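Local coordinates for ferric uptake regulation protein (Vibrio cholerae, PDB 2W57), which probably acts as an iron-responsive transcriptional repressor, binding DNA through an N-terminal winged-helix domain and metal ions at two sites, at residues L20-V25 and E48-A53; I34-L39 and R57-F62. All blocks are in the same frame, centred on the assembly; numbering follows the deposited sequence.

Contact 1: residues L20-V25 and E48-A53; sequences LKILEV and EEIGLA
The carboxylate of Glu-48 is covered on one face by the aliphatic part of Lys-21, whose CD sits over one oxygen, 3.3 Å from Glu-48 OE1. From there the lysine chain runs on beyond the two oxygens. The bend about the CD-CE bond (chi4 -79°) brings NZ back toward the oxygens, though it stays above the carboxylate plane. The ammonium straddles both oxygens in a forked salt bridge: Lys-21 NZ is 2.9 Å from Glu-48 OE2 and 3.0 Å from Glu-48 OE1, and both hydrogen bonds are weak. Glu-48 folds at its second torsion (chi2 -59°), and its chain meets the lysine's at a slant.

Beside this ion pair, Ile-50 supplies the apolar part of the contact. Its CD1 rests against the root of the lysine chain, 4.1 Å from Lys-21 CB, while its other branch meets the end of Ile-22, with Ile-50 CG2 4.4 Å from Ile-22 CD1. Ile-22 lies deeper, where it also packs on Leu-39, Leu-43 and Val-58.

The contact fastens helix 17-26 to the turn of a helix-turn-helix unit, the connection between helices 36-45 and 52-64. Gly-51, next after Ile-50, is the N-cap of helix 52-64, which is probably the DNA-recognition helix, as in other Fur proteins. With both charged residues partly exposed and their bonds weak, the salt bridge probably adds a modest electrostatic clasp at the surface, while the isoleucines link the turn to the hydrophobic interior of the domain.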
# COMPACT_ATOMS: atom_id res chain seq x y z
N LEU A 20 0.10 -7.78 25.35
CA LEU A 20 -1.27 -7.70 25.91
C LEU A 20 -1.89 -6.31 25.77
O LEU A 20 -3.06 -6.17 25.39
CB LEU A 20 -1.29 -8.10 27.39
CG LEU A 20 -0.96 -9.54 27.81
CD1 LEU A 20 -0.96 -9.66 29.31
CD2 LEU A 20 -1.91 -10.57 27.19
N LYS A 21 -1.09 -5.30 26.09
CA LYS A 21 -1.51 -3.91 26.13
C LYS A 21 -1.77 -3.34 24.75
O LYS A 21 -2.62 -2.47 24.58
CB LYS A 21 -0.44 -3.06 26.83
CG LYS A 21 -0.45 -3.23 28.34
CD LYS A 21 0.56 -2.29 28.98
CE LYS A 21 0.57 -2.46 30.49
NZ LYS A 21 -0.56 -1.75 31.11
N ILE A 22 -1.02 -3.83 23.77
CA ILE A 22 -1.20 -3.40 22.40
C ILE A 22 -2.40 -4.13 21.82
O ILE A 22 -3.15 -3.55 21.05
CB ILE A 22 0.07 -3.62 21.55
CG1 ILE A 22 1.14 -2.61 21.96
CG2 ILE A 22 -0.25 -3.52 20.06
CD1 ILE A 22 2.49 -2.82 21.35
N LEU A 23 -2.60 -5.39 22.20
CA LEU A 23 -3.75 -6.14 21.71
C LEU A 23 -5.05 -5.56 22.29
O LEU A 23 -6.01 -5.32 21.55
CB LEU A 23 -3.61 -7.63 22.04
CG LEU A 23 -4.71 -8.61 21.61
CD1 LEU A 23 -4.94 -8.59 20.10
CD2 LEU A 23 -4.35 -10.02 22.08
N GLU A 24 -5.07 -5.35 23.60
CA GLU A 24 -6.13 -4.60 24.27
C GLU A 24 -6.55 -3.39 23.42
O GLU A 24 -7.73 -3.22 23.10
CB GLU A 24 -5.60 -4.12 25.61
CG GLU A 24 -6.62 -3.78 26.67
CD GLU A 24 -6.05 -3.98 28.08
OE1 GLU A 24 -6.67 -3.51 29.08
OE2 GLU A 24 -4.97 -4.61 28.19
N VAL A 25 -5.59 -2.55 23.04
CA VAL A 25 -5.93 -1.36 22.26
C VAL A 25 -6.57 -1.73 20.95
O VAL A 25 -7.59 -1.14 20.57
CB VAL A 25 -4.72 -0.42 22.03
CG1 VAL A 25 -5.05 0.61 20.95
CG2 VAL A 25 -4.32 0.28 23.34
N GLU A 48 0.83 4.58 29.50
CA GLU A 48 1.91 3.62 29.22
C GLU A 48 3.21 4.28 28.74
O GLU A 48 3.20 5.45 28.30
CB GLU A 48 1.46 2.58 28.18
CG GLU A 48 0.11 1.88 28.45
CD GLU A 48 0.04 1.12 29.78
OE1 GLU A 48 1.09 0.67 30.31
OE2 GLU A 48 -1.08 0.94 30.30
N GLU A 49 4.32 3.53 28.81
CA GLU A 49 5.65 3.98 28.35
C GLU A 49 6.18 3.19 27.15
O GLU A 49 7.34 3.35 26.77
CB GLU A 49 6.70 3.86 29.45
CG GLU A 49 6.42 4.61 30.74
CD GLU A 49 6.37 6.10 30.52
OE1 GLU A 49 7.02 6.59 29.59
OE2 GLU A 49 5.68 6.79 31.29
N ILE A 50 5.35 2.35 26.55
CA ILE A 50 5.78 1.58 25.40
C ILE A 50 6.16 2.53 24.25
O ILE A 50 5.32 3.29 23.76
CB ILE A 50 4.67 0.60 24.95
CG1 ILE A 50 4.23 -0.30 26.11
CG2 ILE A 50 5.13 -0.21 23.77
CD1 ILE A 50 2.95 -1.05 25.85
N GLY A 51 7.43 2.49 23.82
CA GLY A 51 7.90 3.33 22.73
C GLY A 51 7.34 2.86 21.40
O GLY A 51 6.75 1.78 21.31
N LEU A 52 7.51 3.68 20.35
CA LEU A 52 6.92 3.40 19.05
C LEU A 52 7.63 2.22 18.33
O LEU A 52 7.01 1.51 17.53
CB LEU A 52 6.85 4.69 18.19
CG LEU A 52 6.58 4.58 16.68
CD1 LEU A 52 5.14 4.20 16.40
CD2 LEU A 52 6.92 5.84 15.93
N ALA A 53 8.93 2.04 18.61
CA ALA A 53 9.69 0.91 18.07
C ALA A 53 9.09 -0.43 18.54
O ALA A 53 8.94 -1.36 17.75
CB ALA A 53 11.13 1.02 18.44

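Contact 2: residues I34-L39 and R57-F62; sequences ISAEEL and RVLNQF
Within the helix-turn-helix part of the winged-helix domain, Leu-59 of helix 52-64 reaches across to Ala-36 and Leu-39 at the start of helix 36-45. Leu-59 CD1 is the atom that does most of the touching: it lies 3.9 Å from Ala-36 CB, and equally near the CA of that residue, so it packs against the helix backbone itself. The same methyl meets Leu-39 CD2 at 3.8 Å, the two leucines approaching tip to tip. With CG anti to the backbone N (chi1 176°), Leu-39 brings this branch between the helices, where Leu-59 CD2 also touches it.

The first turn of helix 36-45 is fixed by a capping box. Ser-35, the N-cap, accepts from Glu-38 N through OG at 3.1 Å, and Ser-35 N gives a nearly straight bond to Glu-38 OE1 (2.9 Å, 176° at the hydrogen), which it meets from above the carboxylate plane. Glu-38 OE2 has a second partner in Lys-77, in the connection between the two strands of the wing. Just ahead of the cap, Ile-34 is bonded through its backbone to Phe-80 of wing strand 78-82.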
# COMPACT_ATOMS: atom_id res chain seq x y z
N ILE A 34 -5.88 1.21 12.38
CA ILE A 34 -4.98 2.06 13.15
C ILE A 34 -3.53 1.94 12.70
O ILE A 34 -3.06 0.84 12.41
CB ILE A 34 -5.14 1.78 14.68
CG1 ILE A 34 -4.56 2.93 15.52
CG2 ILE A 34 -4.55 0.42 15.08
CD1 ILE A 34 -5.04 2.93 16.96
N SER A 35 -2.84 3.07 12.63
CA SER A 35 -1.42 3.06 12.32
C SER A 35 -0.63 2.80 13.58
O SER A 35 -1.15 2.99 14.69
CB SER A 35 -1.01 4.40 11.73
OG SER A 35 -1.22 5.42 12.66
N ALA A 36 0.61 2.36 13.43
CA ALA A 36 1.54 2.23 14.55
C ALA A 36 1.69 3.53 15.38
O ALA A 36 1.87 3.48 16.58
CB ALA A 36 2.90 1.77 14.05
N GLU A 37 1.60 4.68 14.72
CA GLU A 37 1.77 5.98 15.38
C GLU A 37 0.56 6.28 16.24
O GLU A 37 0.68 6.69 17.39
CB GLU A 37 1.98 7.10 14.37
CG GLU A 37 3.28 7.01 13.56
CD GLU A 37 3.27 5.95 12.42
OE1 GLU A 37 2.19 5.46 11.99
OE2 GLU A 37 4.39 5.61 11.96
N GLU A 38 -0.62 6.06 15.67
CA GLU A 38 -1.86 6.37 16.36
C GLU A 38 -1.95 5.46 17.56
O GLU A 38 -2.30 5.91 18.66
CB GLU A 38 -3.06 6.20 15.43
CG GLU A 38 -3.21 7.28 14.36
CD GLU A 38 -3.91 6.79 13.08
OE1 GLU A 38 -4.24 5.57 12.96
OE2 GLU A 38 -4.11 7.61 12.16
N LEU A 39 -1.61 4.19 17.36
CA LEU A 39 -1.60 3.19 18.42
C LEU A 39 -0.63 3.56 19.57
O LEU A 39 -0.95 3.42 20.75
CB LEU A 39 -1.28 1.82 17.81
CG LEU A 39 -1.08 0.52 18.62
CD1 LEU A 39 -1.81 0.54 19.94
CD2 LEU A 39 -1.48 -0.69 17.76
N ARG A 57 7.50 -3.39 16.45
CA ARG A 57 8.01 -4.74 16.56
C ARG A 57 6.81 -5.69 16.85
O ARG A 57 6.66 -6.72 16.18
CB ARG A 57 9.12 -4.82 17.63
CG ARG A 57 9.59 -6.24 18.03
CD ARG A 57 10.56 -6.28 19.26
NE ARG A 57 9.97 -5.84 20.55
CZ ARG A 57 9.07 -6.52 21.30
NH1 ARG A 57 8.57 -7.70 20.90
NH2 ARG A 57 8.64 -6.00 22.45
N VAL A 58 5.94 -5.29 17.79
CA VAL A 58 4.77 -6.10 18.15
C VAL A 58 3.77 -6.26 17.00
O VAL A 58 3.30 -7.37 16.73
CB VAL A 58 4.06 -5.59 19.43
CG1 VAL A 58 2.75 -6.40 19.67
CG2 VAL A 58 4.98 -5.66 20.66
N LEU A 59 3.43 -5.16 16.32
CA LEU A 59 2.53 -5.22 15.18
C LEU A 59 3.04 -6.11 14.05
O LEU A 59 2.26 -6.84 13.44
CB LEU A 59 2.18 -3.83 14.68
CG LEU A 59 1.26 -3.03 15.61
CD1 LEU A 59 1.15 -1.58 15.17
CD2 LEU A 59 -0.11 -3.70 15.69
N ASN A 60 4.35 -6.08 13.78
CA ASN A 60 4.97 -7.04 12.86
C ASN A 60 4.80 -8.51 13.26
O ASN A 60 4.52 -9.37 12.41
CB ASN A 60 6.45 -6.77 12.71
CG ASN A 60 6.75 -5.84 11.59
OD1 ASN A 60 6.67 -4.61 11.75
ND2 ASN A 60 7.10 -6.41 10.44
N GLN A 61 5.02 -8.79 14.55
CA GLN A 61 4.89 -10.14 15.10
C GLN A 61 3.43 -10.57 14.99
O GLN A 61 3.14 -11.72 14.66
CB GLN A 61 5.38 -10.18 16.56
CG GLN A 61 6.82 -9.74 16.78
CD GLN A 61 7.23 -9.53 18.28
OE1 GLN A 61 6.43 -9.10 19.15
NE2 GLN A 61 8.49 -9.84 18.56
N PHE A 62 2.51 -9.64 15.25
CA PHE A 62 1.08 -9.91 15.10
C PHE A 62 0.72 -10.16 13.64
O PHE A 62 -0.12 -11.01 13.34
CB PHE A 62 0.27 -8.73 15.62
CG PHE A 62 0.18 -8.65 17.11
CD1 PHE A 62 0.89 -9.51 17.92
CD2 PHE A 62 -0.64 -7.68 17.71
CE1 PHE A 62 0.78 -9.43 19.31
CE2 PHE A 62 -0.74 -7.58 19.08
CZ PHE A 62 -0.04 -8.46 19.89

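In the fold
Contacts 1 and 2 lie about 9 Å apart, centre to centre; their segments alternate along the chain, and their side chains meet in a hydrophobic core shared by helices 17-26, 36-45 and 52-64. Ile-22 joins the two: its CD1 packs on Val-58 CB at 3.7 Å, and its CG2 on Leu-39 CD2 at 3.8 Å. Contact 1 closes the turn side of this three-helix arrangement, whereas contact 2 is buried and nearer the centre of the chain (about 9 Å between centres, against 16 Å). Leu-59 has its side chain about 13 Å from a bound zinc ion, and His-33, immediately before the 34-39 segment, is a zinc ligand together with Glu-81, His-88 and His-90.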